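PDB 1TWI: diaminopimelate decarboxylase from Methanocaldococcus jannaschii, which catalyses the pyridoxal-phosphate-dependent decarboxylation of meso-diaminopimelate to L-lysine, the last step of lysine biosynthesis, as a homodimer. Local coordinates for residues F157-N162 with G187-A192; V207-G212 with R226-F231. All coordinates share one frame; numbering follows the deposited sequence.

Contact 1 (F157-N162 with G187-A192)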
# COMPACT_ATOMS: atom_id res chain seq x y z
N PHE A 157 -0.71 20.99 21.79
CA PHE A 157 -0.88 21.58 20.48
C PHE A 157 0.27 21.22 19.60
O PHE A 157 1.44 21.41 19.98
CB PHE A 157 -0.97 23.14 20.64
CG PHE A 157 -2.18 23.57 21.39
CD1 PHE A 157 -2.24 23.42 22.77
CD2 PHE A 157 -3.31 23.96 20.70
CE1 PHE A 157 -3.45 23.64 23.46
CE2 PHE A 157 -4.53 24.18 21.38
CZ PHE A 157 -4.60 24.02 22.73
N ARG A 158 -0.03 20.67 18.42
CA ARG A 158 1.06 20.30 17.49
C ARG A 158 1.39 21.59 16.74
O ARG A 158 0.56 22.13 16.02
CB ARG A 158 0.60 19.23 16.48
CG ARG A 158 1.67 18.94 15.44
CD ARG A 158 1.29 17.75 14.52
NE ARG A 158 2.43 17.38 13.66
CZ ARG A 158 2.48 16.30 12.90
NH1 ARG A 158 1.44 15.47 12.87
NH2 ARG A 158 3.57 16.05 12.18
N ILE A 159 2.60 22.08 16.92
CA ILE A 159 3.02 23.33 16.28
C ILE A 159 4.06 23.10 15.20
O ILE A 159 4.80 22.11 15.24
CB ILE A 159 3.67 24.27 17.33
CG1 ILE A 159 4.92 23.57 17.96
CG2 ILE A 159 2.75 24.48 18.56
CD1 ILE A 159 5.68 24.47 19.04
N ASN A 160 4.14 24.05 14.26
CA ASN A 160 5.14 24.01 13.18
C ASN A 160 6.03 25.21 13.51
O ASN A 160 5.71 26.33 13.15
CB ASN A 160 4.43 24.21 11.87
CG ASN A 160 3.43 23.12 11.64
OD1 ASN A 160 3.61 22.02 12.15
ND2 ASN A 160 2.39 23.40 10.86
N PRO A 161 7.12 24.98 14.24
CA PRO A 161 8.09 26.00 14.68
C PRO A 161 8.79 26.66 13.54
O PRO A 161 8.81 26.14 12.41
CB PRO A 161 9.01 25.23 15.63
CG PRO A 161 9.02 23.85 15.06
CD PRO A 161 7.63 23.61 14.45
N ASN A 162 9.38 27.81 13.84
CA ASN A 162 10.01 28.60 12.84
C ASN A 162 11.47 28.12 12.56
O ASN A 162 12.42 28.84 12.84
CB ASN A 162 9.96 30.05 13.32
CG ASN A 162 10.19 31.04 12.19
OD1 ASN A 162 10.49 32.22 12.44
ND2 ASN A 162 10.03 30.58 10.95
N GLY A 187 1.34 33.24 13.68
CA GLY A 187 0.52 33.49 14.86
C GLY A 187 -0.63 32.52 15.13
O GLY A 187 -1.38 32.68 16.12
N ILE A 188 -0.80 31.52 14.25
CA ILE A 188 -1.88 30.55 14.42
C ILE A 188 -1.75 29.73 15.68
O ILE A 188 -2.71 29.53 16.42
CB ILE A 188 -1.96 29.64 13.18
CG1 ILE A 188 -2.39 30.49 11.99
CG2 ILE A 188 -2.98 28.45 13.41
CD1 ILE A 188 -2.47 29.69 10.70
N ALA A 189 -0.55 29.23 15.96
CA ALA A 189 -0.42 28.41 17.15
C ALA A 189 -0.74 29.23 18.44
O ALA A 189 -1.42 28.73 19.36
CB ALA A 189 1.05 27.76 17.20
N MET A 190 -0.28 30.47 18.52
CA MET A 190 -0.58 31.28 19.70
C MET A 190 -2.11 31.55 19.78
O MET A 190 -2.72 31.53 20.85
CB MET A 190 0.18 32.61 19.66
CG MET A 190 -0.14 33.57 20.84
SD MET A 190 0.47 32.96 22.41
CE MET A 190 2.38 33.18 22.25
N LYS A 191 -2.72 31.83 18.62
CA LYS A 191 -4.18 32.08 18.61
C LYS A 191 -4.95 30.83 19.14
O LYS A 191 -5.86 30.95 19.97
CB LYS A 191 -4.63 32.40 17.20
CG LYS A 191 -6.13 32.66 16.98
CD LYS A 191 -6.30 32.95 15.47
CE LYS A 191 -7.62 32.40 14.94
NZ LYS A 191 -8.80 33.28 15.15
N ALA A 192 -4.55 29.64 18.68
CA ALA A 192 -5.22 28.42 19.12
C ALA A 192 -5.09 28.21 20.62
O ALA A 192 -6.06 27.86 21.32
CB ALA A 192 -4.66 27.18 18.35

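Contact 2 (V207-G212 with R226-F231). With PLP (pyridoxal-5'-phosphate), chain E.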
# COMPACT_ATOMS: atom_id res chain seq x y z
N VAL A 207 2.93 21.24 24.23
CA VAL A 207 3.10 21.53 22.80
C VAL A 207 3.79 20.26 22.24
O VAL A 207 4.50 19.56 22.95
CB VAL A 207 4.01 22.78 22.58
CG1 VAL A 207 3.27 24.10 23.06
CG2 VAL A 207 5.30 22.60 23.35
N HIS A 208 3.57 19.99 20.97
CA HIS A 208 4.09 18.80 20.29
C HIS A 208 4.64 19.25 18.94
O HIS A 208 4.21 20.29 18.36
CB HIS A 208 2.91 17.82 20.06
CG HIS A 208 3.19 16.74 19.06
ND1 HIS A 208 2.82 16.83 17.74
CD2 HIS A 208 3.77 15.53 19.20
CE1 HIS A 208 3.16 15.72 17.11
NE2 HIS A 208 3.74 14.90 17.98
N CYS A 209 5.62 18.50 18.42
CA CYS A 209 6.17 18.80 17.11
C CYS A 209 6.76 17.47 16.61
O CYS A 209 7.31 16.67 17.39
CB CYS A 209 7.29 19.86 17.24
SG CYS A 209 8.01 20.31 15.67
N HIS A 210 6.59 17.21 15.34
CA HIS A 210 7.11 16.01 14.73
C HIS A 210 7.55 16.52 13.38
O HIS A 210 6.73 17.08 12.60
CB HIS A 210 6.05 14.96 14.55
CG HIS A 210 6.54 13.80 13.75
ND1 HIS A 210 7.44 12.89 14.27
CD2 HIS A 210 6.33 13.46 12.46
CE1 HIS A 210 7.76 12.03 13.32
NE2 HIS A 210 7.10 12.36 12.21
N ILE A 211 8.83 16.35 13.09
CA ILE A 211 9.36 16.94 11.88
C ILE A 211 9.65 16.09 10.66
O ILE A 211 9.91 16.65 9.61
CB ILE A 211 10.64 17.73 12.19
CG1 ILE A 211 11.73 16.78 12.72
CG2 ILE A 211 10.36 18.79 13.22
CD1 ILE A 211 13.07 17.46 13.03
N GLY A 212 9.60 14.76 10.77
CA GLY A 212 9.93 13.98 9.59
C GLY A 212 10.30 12.59 10.04
O GLY A 212 10.12 12.26 11.23
N ARG A 226 15.31 23.80 19.51
CA ARG A 226 15.49 25.21 19.76
C ARG A 226 14.19 25.98 19.43
O ARG A 226 13.76 26.81 20.20
CB ARG A 226 16.58 25.78 18.87
CG ARG A 226 18.02 25.23 19.14
CD ARG A 226 19.01 25.93 18.19
NE ARG A 226 20.40 25.56 18.47
CZ ARG A 226 21.45 26.00 17.76
NH1 ARG A 226 21.24 26.83 16.72
NH2 ARG A 226 22.70 25.67 18.15
N LYS A 227 13.60 25.71 18.28
CA LYS A 227 12.43 26.51 17.89
C LYS A 227 11.15 26.21 18.68
O LYS A 227 10.29 27.11 18.87
CB LYS A 227 12.26 26.42 16.39
CG LYS A 227 13.54 26.92 15.64
CD LYS A 227 13.69 28.41 15.91
CE LYS A 227 15.13 28.93 15.60
NZ LYS A 227 15.37 29.09 14.18
N VAL A 228 11.04 24.97 19.15
CA VAL A 228 9.92 24.59 19.99
C VAL A 228 10.11 25.29 21.34
O VAL A 228 9.18 25.92 21.87
CB VAL A 228 9.82 23.05 20.19
CG1 VAL A 228 8.79 22.73 21.32
CG2 VAL A 228 9.38 22.38 18.86
N MET A 229 11.31 25.22 21.89
CA MET A 229 11.52 25.89 23.16
C MET A 229 11.38 27.42 23.03
O MET A 229 10.90 28.09 23.98
CB MET A 229 12.91 25.49 23.75
CG MET A 229 12.97 24.01 24.24
SD MET A 229 11.65 23.56 25.45
CE MET A 229 12.31 24.28 27.00
N ASP A 230 11.82 27.99 21.90
CA ASP A 230 11.65 29.43 21.72
C ASP A 230 10.15 29.74 21.81
O ASP A 230 9.74 30.79 22.33
CB ASP A 230 12.10 29.88 20.32
CG ASP A 230 13.64 29.94 20.17
OD1 ASP A 230 14.38 29.84 21.16
OD2 ASP A 230 14.07 30.12 19.03
N PHE A 231 9.31 28.85 21.29
CA PHE A 231 7.86 29.11 21.35
C PHE A 231 7.35 28.96 22.80
O PHE A 231 6.43 29.68 23.23
CB PHE A 231 7.08 28.19 20.36
CG PHE A 231 5.60 28.50 20.31
CD1 PHE A 231 5.16 29.72 19.80
CD2 PHE A 231 4.66 27.59 20.81
CE1 PHE A 231 3.77 30.06 19.79
CE2 PHE A 231 3.25 27.91 20.81
CZ PHE A 231 2.84 29.17 20.28
N1 PLP E . 4.95 11.07 15.66
C2 PLP E . 4.18 11.46 14.59
C2A PLP E . 3.22 12.66 14.83
C3 PLP E . 4.29 10.74 13.41
O3 PLP E . 3.51 11.15 12.37
C4 PLP E . 5.16 9.69 13.24
C4A PLP E . 5.21 8.94 11.86
O4A PLP E . 4.31 9.16 11.11
C5 PLP E . 5.96 9.28 14.33
C6 PLP E . 5.84 10.00 15.51
C5A PLP E . 6.98 8.15 14.34
O4P PLP E . 8.01 8.34 13.33
P PLP E . 9.26 7.36 13.23
O1P PLP E . 10.02 7.90 12.09
O2P PLP E . 8.68 6.01 12.95
O3P PLP E . 10.00 7.43 14.49

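Contact 1 (F157-N162 with G187-A192)
Ile159 and Phe157 of strand 153-160 pack against Ala189 and Ala192 near the N-terminal end of helix 188-198; the contact is built mainly from apolar side chains, without hydrogen bonds between the segments. At the nearest approach of the backbones the CA atoms of Ile159 and Ala189 are 6.2 Å apart. Here the gamma-methyl CG2 of Ile159 meets CB of Ala189 at 3.9 Å. The other branch of the isoleucine leads away from the helix: with chi1 at 59°, CG1 stands between the backbone N and the carbonyl carbon. Ile159 thus sits between helices 188-198 and 219-237: CG2 meets Ala189, and CD1 reaches Phe231.

Phe157 makes the second apolar contact, its ring carbon CD2 lying 4.2 Å from CB of Ala192. The next atom along that rim, CE2 of Phe157, is 4.0 Å from the carbonyl O of Ala192, which approaches the ring obliquely. Leu182 touches Phe157 and both alanines, and Leu139 adds to the packing round the phenyl group.

Polar interactions stay within each element or lead to other parts of the chain. Gly187 occupies the N-cap position, and its carbonyl O accepts the first helical bond from Lys191 N at 3.0 Å; Ala192 N bonds to Ile188 O in the same way. On the strand, Arg158 points away from the helix and reaches the pyridoxal phosphate, and also packs on Cys358 of the second subunit.

This division, with apolar side chains packed under a surrounding helix and Arg158 on the cofactor side, is characteristic of a strand in the TIM-type beta/alpha barrel of the class-II Orn/Lys/Arg decarboxylases.

Contact 2 (V207-G212 with R226-F231)
CG1 of Val207 approaches the edge of the Phe231 ring, near the ring plane, 4.4 Å from Phe231 CD2. The imidazole of His210 lies flat against the pyridine ring of pyridoxal phosphate, with PLP C2 3.4 Å above its plane and over its centre. The opposite face carries Gly212 N, displaced toward the rim. His210 ND1 sits 3.4 Å from PLP N1 and is hydrogen-bonded to Gly249 N. His208 meets the cofactor differently: the methyl carbon PLP C2A lies in the plane of its ring, at the edge, 3.8 Å from His208 CE1. A hydrogen bond between His208 NE2 and Glu290 OE1 helps fix that ring.

The other side of 207-212 packs on helix 219-237 through aliphatic groups. Val228 divides its methyls: CG1, anti to the backbone N (chi1 169°), lies 4.0 Å from Val207 CG2, whereas Val228 CG2 is 3.7 Å from Cys209 CB. Val207 and Val228 lie side by side, their side chains running in opposing senses. Val245 of the following strand touches both valines.

Strand 202-208, helix 219-237 and strand 244-246 thus form a beta-alpha-beta unit of the barrel, whose first strand ends at His208, with His210 in the loop just beyond; both line the cofactor pocket, and His210 lies face-on to the pyridine ring.

In the fold
The two contacts lie in series along the chain, contact 1 closing before contact 2 opens, with centres 10 Å apart. Helix 188-198 leads directly into strand 202-208, so the chain passes from one to the other. Strands 153-160 and 202-208 are parallel neighbours in the barrel sheet, joined by probable hydrogen bonds from His208 N to Phe157 O (2.7 Å) and from Ile159 N to His208 O (2.8 Å). Helices 188-198 and 219-237 both pack on the outer side of this strand pair, while Arg158, His208 and His210 reach the pyridoxal phosphate inside. Successive strand-helix units round the barrel thereby contribute adjoining residues to the cofactor pocket.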